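Local structure of tRNA threonylcarbamoyladenosine dehydratase (Escherichia coli, 4D79) at residues 73-78 with 83-88; 45-50 with 90-95. The protein catalyses the ATP-dependent dehydration of threonylcarbamoyladenosine at position 37 of tRNAs that read codons beginning with adenine, giving its cyclic form. One frame throughout, in Å; residues are numbered along the deposited sequence.

Contact 1. Residues 73-78 with 83-88; sequences QIHALR and LAKAEV. With ATP (adenosine-5'-triphosphate), chain K.
Gln73 and Lys85 reach the same bound ATP from the two segments, and their side chains cross at about a right angle. Lys85 NZ donates a hydrogen bond to Gln73 OE1 over 3.0 Å. It lies in the carbonyl plane, on a lone pair, meeting OE1 at 120° to the C=O bond. The same amide turns its other end to the nucleotide. Gln73 NE2 donates to O2B of the beta phosphate at 3.0 Å, nearly straight at 168°. With one end tied to the lysine and the other to ATP, the amide is fixed in its rotation. Lys85 is stretched out beyond CG, which carries NZ from the first turn of helix 85-96 to the nucleotide. There NZ gives a hydrogen bond to the ribose O3' at 2.8 Å and sits 2.6 Å from O2B. Its positive charge probably offsets the negative charge of the phosphate.

The stem of the lysine runs obliquely past the His75 ring. Lys85 CG is 3.7 Å from His75 CE1, and Lys85 CB lies over one ring face, toward the rim. A chi1 of 50° sets His75 CG between the backbone N and the carbonyl carbon, which puts the ring alongside the lysine stem. His75 NE2 is bonded to the backbone oxygen of Ile38. One turn on from the lysine, Val88 CG1 packs against His75 CB at 3.6 Å. A type I turn from Gln73 to Ala76 shapes the loop here. Asp61, Arg72, Gly40 and Val109 also hydrogen-bond to the nucleotide, as part of an ATP site of the HesA/MoeB/ThiF family, built on a Rossmann-like fold.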
loop_
_atom_site.group_PDB
_atom_site.type_symbol
_atom_site.label_atom_id
_atom_site.label_comp_id
_atom_site.label_asym_id
_atom_site.label_seq_id
_atom_site.Cartn_x
_atom_site.Cartn_y
_atom_site.Cartn_z
ATOM N N GLN B 73 8.702 -5.780 -0.409
ATOM C CA GLN B 73 8.000 -6.862 0.275
ATOM C C GLN B 73 7.953 -6.606 1.780
ATOM O O GLN B 73 8.971 -6.299 2.412
ATOM C CB GLN B 73 8.659 -8.225 -0.049
ATOM C CG GLN B 73 8.778 -8.417 -1.560
ATOM C CD GLN B 73 9.247 -9.793 -2.007
ATOM O OE1 GLN B 73 9.190 -10.771 -1.276
ATOM N NE2 GLN B 73 9.674 -9.870 -3.240
ATOM N N ILE B 74 6.757 -6.701 2.354
ATOM C CA ILE B 74 6.575 -6.221 3.717
ATOM C C ILE B 74 7.344 -7.055 4.740
ATOM O O ILE B 74 7.646 -6.559 5.832
ATOM C CB ILE B 74 5.070 -6.182 4.023
ATOM C CG1 ILE B 74 4.801 -5.369 5.307
ATOM C CG2 ILE B 74 4.526 -7.569 4.122
ATOM C CD1 ILE B 74 3.364 -5.131 5.598
ATOM N N HIS B 75 7.647 -8.299 4.426
ATOM C CA HIS B 75 8.358 -9.203 5.330
ATOM C C HIS B 75 9.871 -9.120 5.199
ATOM O O HIS B 75 10.578 -9.816 5.939
ATOM C CB HIS B 75 7.923 -10.650 5.088
ATOM C CG HIS B 75 7.979 -11.038 3.647
ATOM N ND1 HIS B 75 9.152 -11.025 2.905
ATOM C CD2 HIS B 75 6.995 -11.391 2.795
ATOM C CE1 HIS B 75 8.873 -11.361 1.659
ATOM N NE2 HIS B 75 7.571 -11.586 1.570
ATOM N N ALA B 76 10.379 -8.295 4.287
ATOM C CA ALA B 76 11.813 -8.242 3.995
ATOM C C ALA B 76 12.441 -7.296 5.009
ATOM O O ALA B 76 12.393 -6.070 4.884
ATOM C CB ALA B 76 12.054 -7.824 2.552
ATOM N N LEU B 77 12.954 -7.894 6.080
ATOM C CA LEU B 77 13.614 -7.196 7.172
ATOM C C LEU B 77 14.924 -7.916 7.428
ATOM O O LEU B 77 15.039 -9.118 7.175
ATOM C CB LEU B 77 12.786 -7.216 8.483
ATOM C CG LEU B 77 11.357 -6.674 8.457
ATOM C CD1 LEU B 77 10.641 -6.892 9.810
ATOM C CD2 LEU B 77 11.384 -5.202 8.096
ATOM N N ARG B 78 15.874 -7.187 8.008
ATOM C CA ARG B 78 17.211 -7.729 8.252
ATOM C C ARG B 78 17.147 -9.096 8.919
ATOM O O ARG B 78 17.842 -10.038 8.518
ATOM C CB ARG B 78 18.000 -6.743 9.124
ATOM C CG ARG B 78 19.402 -7.134 9.460
ATOM C CD ARG B 78 19.955 -6.230 10.538
ATOM N NE ARG B 78 21.301 -6.635 10.913
ATOM C CZ ARG B 78 22.107 -5.913 11.681
ATOM N NH1 ARG B 78 21.687 -4.753 12.168
ATOM N NH2 ARG B 78 23.329 -6.355 11.961
ATOM N N LEU B 83 14.663 -16.874 5.976
ATOM C CA LEU B 83 13.484 -17.597 6.430
ATOM C C LEU B 83 12.462 -17.737 5.297
ATOM O O LEU B 83 12.453 -16.973 4.326
ATOM C CB LEU B 83 12.870 -16.863 7.625
ATOM C CG LEU B 83 13.851 -16.621 8.774
ATOM C CD1 LEU B 83 13.218 -15.817 9.903
ATOM C CD2 LEU B 83 14.393 -17.931 9.297
ATOM N N ALA B 84 11.583 -18.723 5.441
ATOM C CA ALA B 84 10.521 -18.930 4.463
ATOM C C ALA B 84 9.541 -17.761 4.497
ATOM O O ALA B 84 9.018 -17.398 5.557
ATOM C CB ALA B 84 9.798 -20.255 4.732
ATOM N N LYS B 85 9.290 -17.169 3.323
ATOM C CA LYS B 85 8.409 -16.014 3.234
ATOM C C LYS B 85 7.038 -16.291 3.835
ATOM O O LYS B 85 6.466 -15.431 4.526
ATOM C CB LYS B 85 8.215 -15.584 1.785
ATOM C CG LYS B 85 9.355 -14.996 1.100
ATOM C CD LYS B 85 8.966 -14.675 -0.338
ATOM C CE LYS B 85 10.108 -13.934 -1.055
ATOM N NZ LYS B 85 9.731 -13.510 -2.412
ATOM N N ALA B 86 6.444 -17.445 3.487
ATOM C CA ALA B 86 5.067 -17.710 3.909
ATOM C C ALA B 86 4.981 -17.851 5.420
ATOM O O ALA B 86 4.035 -17.365 6.046
ATOM C CB ALA B 86 4.523 -18.952 3.220
ATOM N N GLU B 87 5.997 -18.459 6.029
ATOM C CA GLU B 87 6.007 -18.618 7.477
ATOM C C GLU B 87 6.226 -17.280 8.187
ATOM O O GLU B 87 5.628 -17.031 9.235
ATOM C CB GLU B 87 7.099 -19.609 7.878
ATOM C CG GLU B 87 6.972 -20.099 9.287
ATOM C CD GLU B 87 5.656 -20.812 9.506
ATOM O OE1 GLU B 87 5.325 -21.674 8.665
ATOM O OE2 GLU B 87 4.940 -20.487 10.480
ATOM N N VAL B 88 7.131 -16.433 7.671
ATOM C CA VAL B 88 7.344 -15.102 8.235
ATOM C C VAL B 88 6.056 -14.288 8.190
ATOM O O VAL B 88 5.670 -13.627 9.167
ATOM C CB VAL B 88 8.479 -14.387 7.473
ATOM C CG1 VAL B 88 8.568 -12.897 7.874
ATOM C CG2 VAL B 88 9.795 -15.065 7.732
HETATM P PG ATP K . 13.148 -12.639 -6.890
HETATM O O1G ATP K . 14.283 -11.689 -7.188
HETATM O O2G ATP K . 13.350 -13.490 -5.660
HETATM O O3G ATP K . 12.624 -13.366 -8.106
HETATM P PB ATP K . 10.449 -12.148 -6.156
HETATM O O1B ATP K . 10.022 -13.166 -7.190
HETATM O O2B ATP K . 10.286 -12.400 -4.668
HETATM O O3B ATP K . 11.951 -11.652 -6.469
HETATM P PA ATP K . 8.124 -10.682 -6.771
HETATM O O1A ATP K . 7.984 -10.916 -8.271
HETATM O O2A ATP K . 7.689 -9.360 -6.196
HETATM O O3A ATP K . 9.692 -10.769 -6.460
HETATM O "O5'" ATP K . 7.447 -11.894 -5.924
HETATM C "C5'" ATP K . 6.768 -13.020 -6.515
HETATM C "C4'" ATP K . 6.377 -14.145 -5.547
HETATM O "O4'" ATP K . 5.493 -15.140 -6.153
HETATM C "C3'" ATP K . 7.588 -14.917 -5.038
HETATM O "O3'" ATP K . 7.653 -14.926 -3.603
HETATM C "C2'" ATP K . 7.379 -16.324 -5.566
HETATM O "O2'" ATP K . 7.938 -17.311 -4.713
HETATM C "C1'" ATP K . 5.870 -16.461 -5.680
HETATM N N9 ATP K . 5.505 -17.644 -6.521
HETATM C C8 ATP K . 6.027 -17.862 -7.756
HETATM N N7 ATP K . 5.562 -19.009 -8.318
HETATM C C5 ATP K . 4.728 -19.554 -7.428
HETATM C C6 ATP K . 3.899 -20.765 -7.430
HETATM N N6 ATP K . 3.937 -21.576 -8.489
HETATM N N1 ATP K . 3.150 -21.048 -6.362
HETATM C C2 ATP K . 3.143 -20.236 -5.280
HETATM N N3 ATP K . 3.880 -19.105 -5.209
HETATM C C4 ATP K . 4.684 -18.688 -6.238
#

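Contact 2. Residues 45-50 with 90-95; sequences AAEALA and AERIRQ
Arg92 reaches across from helix 85-96 to Glu47 on helix 42-51. Its CB points toward the other helix, and the chain runs extended from CG to NE. CG only skirts the carboxylate, and CD comes within 3.6 Å of Glu47 OE1. NE then donates to Glu47 OE1 at 2.7 Å. Beyond CZ, NH2 donates to Glu47 OE2, also at 2.7 Å. NH1 lies close to NH1 of Arg92 of the second subunit, a pair of like charges. NE and NH2 together form a side-on salt bridge, one bond to each oxygen. Both bonds are nearly straight and use the syn sides of the carboxylate. The two planes are 17° apart; the oxygens lie close to the guanidinium plane, while the nitrogens are tilted out of the carboxylate plane. Glu47 is bent at chi2, which lifts its carboxylate to the guanidinium edge.

Glu47 OE2 also takes a salt bridge from Arg51, so this buried carboxylate faces two arginines and its negative charge is probably stabilised. Arg92 NH2 has a second partner, the backbone oxygen of Ile74 of the second subunit. A leucine in place of Arg92 would probably leave Glu47 with Arg51 but without its two-nitrogen partner, and the Ile74 oxygen of the second subunit without this donor.

Beside the charged pair the packing is apolar. Ile93 CG2 rests 3.9 Å from Ala50 CB, and Ile93 CD1 reaches Ala46 CB at 4.2 Å. The small alanines let the isoleucine fit between the helices, whose axes run 9.9 Å apart at -22°. Leu59 of strand 56-60 touches both Ala46 and Ile93 from the sheet. Helices 42-51 and 85-96 connect strands 32-36, 56-60 and 101-105 in consecutive beta-alpha-beta units on the parallel part of a mixed sheet, characteristic of Rossmann-like folds, here at the dimer interface.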
loop_
_atom_site.group_PDB
_atom_site.type_symbol
_atom_site.label_atom_id
_atom_site.label_comp_id
_atom_site.label_asym_id
_atom_site.label_seq_id
_atom_site.Cartn_x
_atom_site.Cartn_y
_atom_site.Cartn_z
ATOM N N ALA B 45 -1.018 -7.946 -0.086
ATOM C CA ALA B 45 -2.384 -8.448 -0.085
ATOM C C ALA B 45 -2.667 -9.189 1.222
ATOM O O ALA B 45 -3.731 -9.027 1.837
ATOM C CB ALA B 45 -2.614 -9.347 -1.304
ATOM N N ALA B 46 -1.718 -10.014 1.660
ATOM C CA ALA B 46 -1.923 -10.791 2.868
ATOM C C ALA B 46 -2.080 -9.880 4.072
ATOM O O ALA B 46 -2.955 -10.112 4.926
ATOM C CB ALA B 46 -0.761 -11.769 3.059
ATOM N N GLU B 47 -1.239 -8.836 4.143
ATOM C CA GLU B 47 -1.338 -7.813 5.174
ATOM C C GLU B 47 -2.721 -7.176 5.177
ATOM O O GLU B 47 -3.369 -7.052 6.221
ATOM C CB GLU B 47 -0.255 -6.747 4.958
ATOM C CG GLU B 47 -0.264 -5.595 5.959
ATOM C CD GLU B 47 0.534 -5.888 7.209
ATOM O OE1 GLU B 47 1.081 -7.011 7.301
ATOM O OE2 GLU B 47 0.645 -4.978 8.077
ATOM N N ALA B 48 -3.190 -6.769 4.012
ATOM C CA ALA B 48 -4.472 -6.085 3.933
ATOM C C ALA B 48 -5.638 -6.997 4.349
ATOM O O ALA B 48 -6.599 -6.536 4.996
ATOM C CB ALA B 48 -4.676 -5.574 2.517
ATOM N N LEU B 49 -5.587 -8.272 3.974
ATOM C CA LEU B 49 -6.632 -9.215 4.397
ATOM C C LEU B 49 -6.677 -9.341 5.918
ATOM O O LEU B 49 -7.744 -9.317 6.528
ATOM C CB LEU B 49 -6.384 -10.574 3.781
ATOM C CG LEU B 49 -6.530 -10.676 2.285
ATOM C CD1 LEU B 49 -5.943 -12.019 1.842
ATOM C CD2 LEU B 49 -7.945 -10.521 1.845
ATOM N N ALA B 50 -5.514 -9.509 6.537
ATOM C CA ALA B 50 -5.452 -9.612 7.976
ATOM C C ALA B 50 -6.013 -8.359 8.655
ATOM O O ALA B 50 -6.761 -8.456 9.648
ATOM C CB ALA B 50 -4.005 -9.874 8.396
ATOM N N ALA B 90 3.002 -15.474 7.947
ATOM C CA ALA B 90 1.991 -16.061 8.828
ATOM C C ALA B 90 2.175 -15.604 10.272
ATOM O O ALA B 90 1.200 -15.317 10.971
ATOM C CB ALA B 90 2.034 -17.580 8.767
ATOM N N GLU B 91 3.424 -15.557 10.747
ATOM C CA GLU B 91 3.671 -15.097 12.109
ATOM C C GLU B 91 3.266 -13.642 12.280
ATOM O O GLU B 91 2.779 -13.237 13.347
ATOM C CB GLU B 91 5.143 -15.273 12.481
ATOM C CG GLU B 91 5.384 -14.960 13.940
ATOM C CD GLU B 91 4.542 -15.837 14.858
ATOM O OE1 GLU B 91 4.233 -16.991 14.469
ATOM O OE2 GLU B 91 4.148 -15.352 15.941
ATOM N N ARG B 92 3.497 -12.827 11.252
ATOM C CA ARG B 92 3.047 -11.449 11.298
ATOM C C ARG B 92 1.527 -11.362 11.384
ATOM O O ARG B 92 0.990 -10.552 12.155
ATOM C CB ARG B 92 3.556 -10.708 10.074
ATOM C CG ARG B 92 3.242 -9.250 10.120
ATOM C CD ARG B 92 3.900 -8.489 8.964
ATOM N NE ARG B 92 3.274 -7.192 8.858
ATOM C CZ ARG B 92 3.599 -6.150 9.615
ATOM N NH1 ARG B 92 4.585 -6.246 10.511
ATOM N NH2 ARG B 92 2.918 -5.024 9.483
ATOM N N ILE B 93 0.817 -12.172 10.590
ATOM C CA ILE B 93 -0.645 -12.140 10.615
ATOM C C ILE B 93 -1.161 -12.508 12.000
ATOM O O ILE B 93 -2.136 -11.917 12.488
ATOM C CB ILE B 93 -1.222 -13.051 9.515
ATOM C CG1 ILE B 93 -0.947 -12.401 8.152
ATOM C CG2 ILE B 93 -2.714 -13.280 9.748
ATOM C CD1 ILE B 93 -1.249 -13.277 6.981
ATOM N N ARG B 94 -0.490 -13.452 12.673
ATOM C CA ARG B 94 -0.882 -13.852 14.027
ATOM C C ARG B 94 -0.664 -12.728 15.037
ATOM O O ARG B 94 -1.330 -12.697 16.081
ATOM C CB ARG B 94 -0.103 -15.105 14.451
ATOM C CG ARG B 94 -0.444 -16.337 13.587
ATOM C CD ARG B 94 0.232 -17.623 14.024
ATOM N NE ARG B 94 0.053 -18.665 13.004
ATOM C CZ ARG B 94 1.027 -19.218 12.285
ATOM N NH1 ARG B 94 2.290 -18.856 12.472
ATOM N NH2 ARG B 94 0.735 -20.155 11.380
ATOM N N GLN B 95 0.277 -11.814 14.759
ATOM C CA GLN B 95 0.461 -10.617 15.579
ATOM C C GLN B 95 -0.584 -9.558 15.276
ATOM O O GLN B 95 -0.966 -8.792 16.172
ATOM C CB GLN B 95 1.869 -10.045 15.362
ATOM C CG GLN B 95 2.898 -10.818 16.131
ATOM C CD GLN B 95 2.956 -10.338 17.577
ATOM O OE1 GLN B 95 3.001 -9.125 17.856
ATOM N NE2 GLN B 95 2.906 -11.271 18.497
#

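In the fold
After helices 7-20 and 22-29 and strand 32-36 the chain enters helix 42-51, the first half of contact 2. It then forms strand 56-60 and a long loop, which holds residues 73-78. Contact 1 closes a short loop of four residues where residues 73-78 meet the start of helix 85-96. Further along that helix, residues 90-95 return to 45-50 and close the larger loop of contact 2. Contact 1 is therefore nested inside contact 2. The two also touch, as Ile74 CD1 packs on Glu47 and Arg92. Helix 85-96 thus joins the nucleotide site at its start to helix 42-51 further on, and both contacts reach the second subunit.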